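Local atomic coordinates of riboflavin kinase, putative (Trypanosoma brucei, PDB entry 3BNW), a protein that probably catalyses the ATP-dependent phosphorylation of riboflavin to FMN, the flavokinase step of flavin cofactor synthesis. Residues A[18-23]-A[40-45]; A[61-66]-A[119-124]. All coordinates share one frame; numbering follows the deposited sequence.

Contact 1 of 2, residues A[18-23]-A[40-45]; sequences FFLRGK and ANIGLD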
# COMPACT_ATOMS: atom_id res chain seq x y z
N PHE A 18 -3.80 8.92 -4.60
CA PHE A 18 -2.83 9.72 -3.88
C PHE A 18 -1.48 9.05 -3.81
O PHE A 18 -1.30 7.92 -4.26
CB PHE A 18 -3.34 10.03 -2.46
CG PHE A 18 -3.47 8.82 -1.58
CD1 PHE A 18 -2.38 8.35 -0.85
CD2 PHE A 18 -4.68 8.15 -1.46
CE1 PHE A 18 -2.49 7.24 -0.04
CE2 PHE A 18 -4.81 7.04 -0.65
CZ PHE A 18 -3.71 6.58 0.07
N PHE A 19 -0.52 9.78 -3.24
CA PHE A 19 0.84 9.31 -3.04
C PHE A 19 1.14 9.35 -1.55
O PHE A 19 0.67 10.25 -0.84
CB PHE A 19 1.80 10.23 -3.81
CG PHE A 19 3.26 9.95 -3.55
CD1 PHE A 19 4.00 10.76 -2.71
CD2 PHE A 19 3.89 8.87 -4.17
CE1 PHE A 19 5.35 10.51 -2.48
CE2 PHE A 19 5.23 8.61 -3.94
CZ PHE A 19 5.96 9.43 -3.09
N LEU A 20 1.90 8.37 -1.07
CA LEU A 20 2.25 8.30 0.35
C LEU A 20 3.67 7.81 0.50
O LEU A 20 4.06 6.80 -0.09
CB LEU A 20 1.28 7.38 1.09
CG LEU A 20 1.42 7.23 2.62
CD1 LEU A 20 1.46 8.58 3.32
CD2 LEU A 20 0.28 6.37 3.18
N ARG A 21 4.46 8.54 1.28
CA ARG A 21 5.86 8.17 1.55
C ARG A 21 6.06 8.12 3.06
O ARG A 21 5.68 9.05 3.77
CB ARG A 21 6.83 9.18 0.93
CG ARG A 21 8.31 8.90 1.22
CD ARG A 21 9.25 9.90 0.54
NE ARG A 21 8.96 11.29 0.91
CZ ARG A 21 8.49 12.23 0.09
NH1 ARG A 21 8.25 11.97 -1.19
NH2 ARG A 21 8.26 13.45 0.56
N GLY A 22 6.66 7.03 3.54
CA GLY A 22 6.92 6.86 4.97
C GLY A 22 7.80 5.66 5.25
O GLY A 22 7.98 4.81 4.39
N LYS A 23 8.34 5.60 6.47
CA LYS A 23 9.20 4.49 6.88
C LYS A 23 8.40 3.24 7.30
O LYS A 23 7.29 3.34 7.82
CB LYS A 23 10.12 4.92 8.02
CG LYS A 23 11.13 5.99 7.62
CD LYS A 23 12.43 5.87 8.38
CE LYS A 23 13.33 7.07 8.12
NZ LYS A 23 14.73 6.84 8.55
N ALA A 40 3.60 -5.20 9.55
CA ALA A 40 4.40 -4.07 9.08
C ALA A 40 3.48 -2.90 8.74
O ALA A 40 2.44 -3.09 8.10
CB ALA A 40 5.23 -4.46 7.87
N ASN A 41 3.86 -1.70 9.17
CA ASN A 41 3.08 -0.49 8.93
C ASN A 41 3.93 0.61 8.33
O ASN A 41 5.16 0.57 8.39
CB ASN A 41 2.49 0.03 10.24
CG ASN A 41 1.80 -1.04 11.04
OD1 ASN A 41 0.67 -1.43 10.74
ND2 ASN A 41 2.47 -1.52 12.09
N ILE A 42 3.27 1.60 7.74
CA ILE A 42 3.93 2.83 7.33
C ILE A 42 3.76 3.85 8.45
O ILE A 42 2.64 4.09 8.91
CB ILE A 42 3.35 3.39 6.02
CG1 ILE A 42 3.46 2.34 4.91
CG2 ILE A 42 4.07 4.66 5.61
CD1 ILE A 42 2.98 2.83 3.56
N GLY A 43 4.87 4.42 8.91
CA GLY A 43 4.85 5.40 9.99
C GLY A 43 4.17 6.69 9.57
O GLY A 43 4.60 7.34 8.62
N LEU A 44 3.09 7.04 10.27
CA LEU A 44 2.32 8.24 9.98
C LEU A 44 2.55 9.30 11.06
O LEU A 44 3.17 9.03 12.08
CB LEU A 44 0.83 7.90 9.90
CG LEU A 44 0.43 6.70 9.04
CD1 LEU A 44 -1.09 6.49 9.08
CD2 LEU A 44 0.92 6.87 7.60
N ASP A 45 2.04 10.50 10.79
CA ASP A 45 1.97 11.57 11.80
C ASP A 45 0.56 12.16 11.77
O ASP A 45 -0.27 11.74 10.96
CB ASP A 45 3.05 12.63 11.56
CG ASP A 45 2.92 13.34 10.21
OD1 ASP A 45 1.88 13.20 9.53
OD2 ASP A 45 3.88 14.04 9.84
O HOH W 1 7.21 7.61 8.40
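Leu20, which reaches across to Ile42 and Leu44, first lays its CB against the edge of the Phe18 ring, in the ring plane; Phe175 stacks on the same phenyl group and Tyr55 meets it at a slant. The Phe19 ring, in turn, has Arg21 NH1 at its edge, in plane. The CB of Leu20 points toward 40-45, and with CG anti to the backbone N (chi1 -176°) CD2 comes to lie 4.5 Å from both Ile42 CD1 and Leu44 CD2, a loose apolar meeting that Val48 of helix 46-52 joins. Ile42 makes the closer contact. Its CG2 methyl rests 3.7 Å from CA of Gly22, directly on backbone, where the glycine has no side chain to hold it off. Riboflavin kinases are built on an antiparallel beta barrel, and here the short strand 41-42 is attached to the barrel strand 18-25, the touching parts running 110° apart. Ala40 and Asn41 close the family's Pro-Thr-Ala-Asn sequence, which in relatives takes part in binding magnesium and ATP, though neither ligand is seen in this apo structure. A single direct backbone hydrogen bond ties the segments together: Gly43 N gives its hydrogen to Lys23 O at 2.9 Å, almost straight and approaching close to the line of the carbonyl. The same oxygen receives a CA-H...O contact from Ile42 CA at 3.4 Å. A water extends the pairing, accepting from Lys23 N at 3.0 Å and donating to Gly43 O at 2.6 Å. Beyond it, Asp45 OD1 caps helix 46-52 through Val48 N.

Contact 2 of 2, residues A[61-66]-A[119-124]; sequences YGWGTV and IVLGEI
Trp63 and Ile119 exchange two backbone hydrogen bonds, Ile119 N to Trp63 O at 2.8 Å and Trp63 N to Ile119 O at 3.1 Å, the first nearly straight and the second distinctly bent. At the neighbouring non-hydrogen-bonded pair, Gly62 with Val120, CA of Gly62 also makes a CA-H...O contact to Ile119 O. At the other end, Tyr61 N donates to Gly122 O over 2.9 Å. The Tyr61 carbonyl serves two donors: it receives Leu121 N at 2.9 Å, in the carbonyl plane, and more weakly Gly122 N at 3.4 Å. Two residues of one strand thus face one of the other, and Leu121 accommodates the extra residue with a helix-like psi of -17°.

The side chains follow from this register. Tyr61 places CG between its own backbone N and carbonyl carbon (chi1 66°), which swings the ring across the neighbouring strand; Gly122 N sits over the ring centre, 3.9 Å above the plane, and Glu123 O lies at the ring edge, in plane. Because Gly122 has no side chain, one face of the phenol ring can lie over its N and CA, while the OH is hydrogen-bonded to Gln11 OE1. Ile124 CG1 closes on the same ring, 3.6 Å from Tyr61 CD2. Farther along, Leu121 CD1 touches Trp63 CD1 at 3.5 Å, and the indole NE1 is held by Leu156 O. Helix 133-151 packs against Tyr61 and Ile124 through Thr147 and against Trp63 through Leu151. Leu121 and Gly122 opposite Tyr61 form a classic beta bulge in an antiparallel strand pair whose segment axes lie 165° apart, set in the antiparallel barrel of the flavokinase fold.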
# COMPACT_ATOMS: atom_id res chain seq x y z
N TYR A 61 -5.24 -0.70 -3.50
CA TYR A 61 -4.21 -1.25 -4.36
C TYR A 61 -3.49 -0.17 -5.16
O TYR A 61 -3.98 0.95 -5.29
CB TYR A 61 -4.82 -2.29 -5.30
CG TYR A 61 -5.81 -1.74 -6.30
CD1 TYR A 61 -5.38 -1.32 -7.56
CD2 TYR A 61 -7.16 -1.64 -6.01
CE1 TYR A 61 -6.27 -0.81 -8.49
CE2 TYR A 61 -8.06 -1.14 -6.94
CZ TYR A 61 -7.61 -0.72 -8.18
OH TYR A 61 -8.49 -0.21 -9.11
N GLY A 62 -2.33 -0.52 -5.71
CA GLY A 62 -1.57 0.40 -6.55
C GLY A 62 -0.14 -0.05 -6.75
O GLY A 62 0.16 -1.24 -6.66
N TRP A 63 0.74 0.90 -7.02
CA TRP A 63 2.17 0.64 -7.23
C TRP A 63 2.97 1.14 -6.06
O TRP A 63 2.66 2.19 -5.50
CB TRP A 63 2.66 1.33 -8.49
CG TRP A 63 2.04 0.83 -9.74
CD1 TRP A 63 1.05 1.43 -10.45
CD2 TRP A 63 2.37 -0.37 -10.44
NE1 TRP A 63 0.74 0.67 -11.55
CE2 TRP A 63 1.54 -0.44 -11.57
CE3 TRP A 63 3.30 -1.40 -10.22
CZ2 TRP A 63 1.59 -1.50 -12.48
CZ3 TRP A 63 3.35 -2.45 -11.13
CH2 TRP A 63 2.50 -2.49 -12.25
N GLY A 64 4.02 0.41 -5.69
CA GLY A 64 4.90 0.83 -4.60
C GLY A 64 6.35 0.52 -4.85
O GLY A 64 6.68 -0.29 -5.72
N THR A 65 7.23 1.16 -4.09
CA THR A 65 8.66 0.89 -4.16
C THR A 65 9.24 0.84 -2.75
O THR A 65 8.65 1.40 -1.81
CB THR A 65 9.42 1.96 -4.99
OG1 THR A 65 9.35 3.23 -4.33
CG2 THR A 65 8.81 2.09 -6.39
N VAL A 66 10.38 0.18 -2.61
CA VAL A 66 11.09 0.09 -1.33
C VAL A 66 12.53 0.55 -1.53
O VAL A 66 13.18 0.18 -2.51
CB VAL A 66 11.04 -1.36 -0.77
CG1 VAL A 66 11.94 -1.51 0.45
CG2 VAL A 66 9.62 -1.72 -0.41
N ILE A 119 1.79 4.66 -4.57
CA ILE A 119 0.71 5.36 -5.25
C ILE A 119 -0.54 4.47 -5.15
O ILE A 119 -0.54 3.34 -5.65
CB ILE A 119 1.06 5.66 -6.73
CG1 ILE A 119 2.25 6.63 -6.79
CG2 ILE A 119 -0.13 6.25 -7.48
CD1 ILE A 119 2.68 7.05 -8.19
N VAL A 120 -1.58 4.96 -4.47
CA VAL A 120 -2.83 4.21 -4.29
C VAL A 120 -3.81 4.59 -5.39
O VAL A 120 -4.24 5.72 -5.46
CB VAL A 120 -3.49 4.49 -2.91
CG1 VAL A 120 -4.87 3.89 -2.85
CG2 VAL A 120 -2.64 3.93 -1.79
N LEU A 121 -4.15 3.63 -6.25
CA LEU A 121 -4.93 3.91 -7.45
C LEU A 121 -6.39 3.48 -7.35
O LEU A 121 -7.21 3.92 -8.15
CB LEU A 121 -4.27 3.24 -8.66
CG LEU A 121 -2.90 3.83 -9.04
CD1 LEU A 121 -2.14 2.90 -9.97
CD2 LEU A 121 -3.07 5.21 -9.66
N GLY A 122 -6.73 2.62 -6.39
CA GLY A 122 -8.13 2.24 -6.21
C GLY A 122 -8.42 1.37 -5.01
O GLY A 122 -7.50 0.92 -4.31
N GLU A 123 -9.70 1.10 -4.82
CA GLU A 123 -10.19 0.33 -3.68
C GLU A 123 -10.75 -1.03 -4.09
O GLU A 123 -11.42 -1.15 -5.12
CB GLU A 123 -11.25 1.14 -2.94
CG GLU A 123 -12.50 1.47 -3.75
CD GLU A 123 -13.31 2.56 -3.11
OE1 GLU A 123 -13.00 2.93 -1.97
OE2 GLU A 123 -14.25 3.07 -3.76
N ILE A 124 -10.48 -2.04 -3.27
CA ILE A 124 -10.92 -3.41 -3.55
C ILE A 124 -12.23 -3.70 -2.83
O ILE A 124 -13.21 -4.14 -3.44
CB ILE A 124 -9.85 -4.44 -3.10
CG1 ILE A 124 -8.51 -4.15 -3.80
CG2 ILE A 124 -10.33 -5.86 -3.39
CD1 ILE A 124 -7.42 -5.18 -3.55

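Contact 1 and contact 2 illustrate how one antiparallel sheet can join distant parts of a chain. Their centres are about 12 Å apart, and both segments of contact 1 precede those of contact 2 along the chain. Strand 18-25 pairs with 115-126 through Phe18, Leu20 and Gly22 and meets 41-42 at Lys23, while 115-126 also pairs with 58-69, so that both contacts belong to one continuous sheet. They touch where Phe18 O lies 3.0 Å from Val120 N, probably a hydrogen bond, and where Phe19 CD2 packs on Ile119 CG1. The short strand of contact 1, which begins at the end of the family's Pro-Thr-Ala-Asn sequence, is thereby connected through 18-25 to the buried strand pair of contact 2.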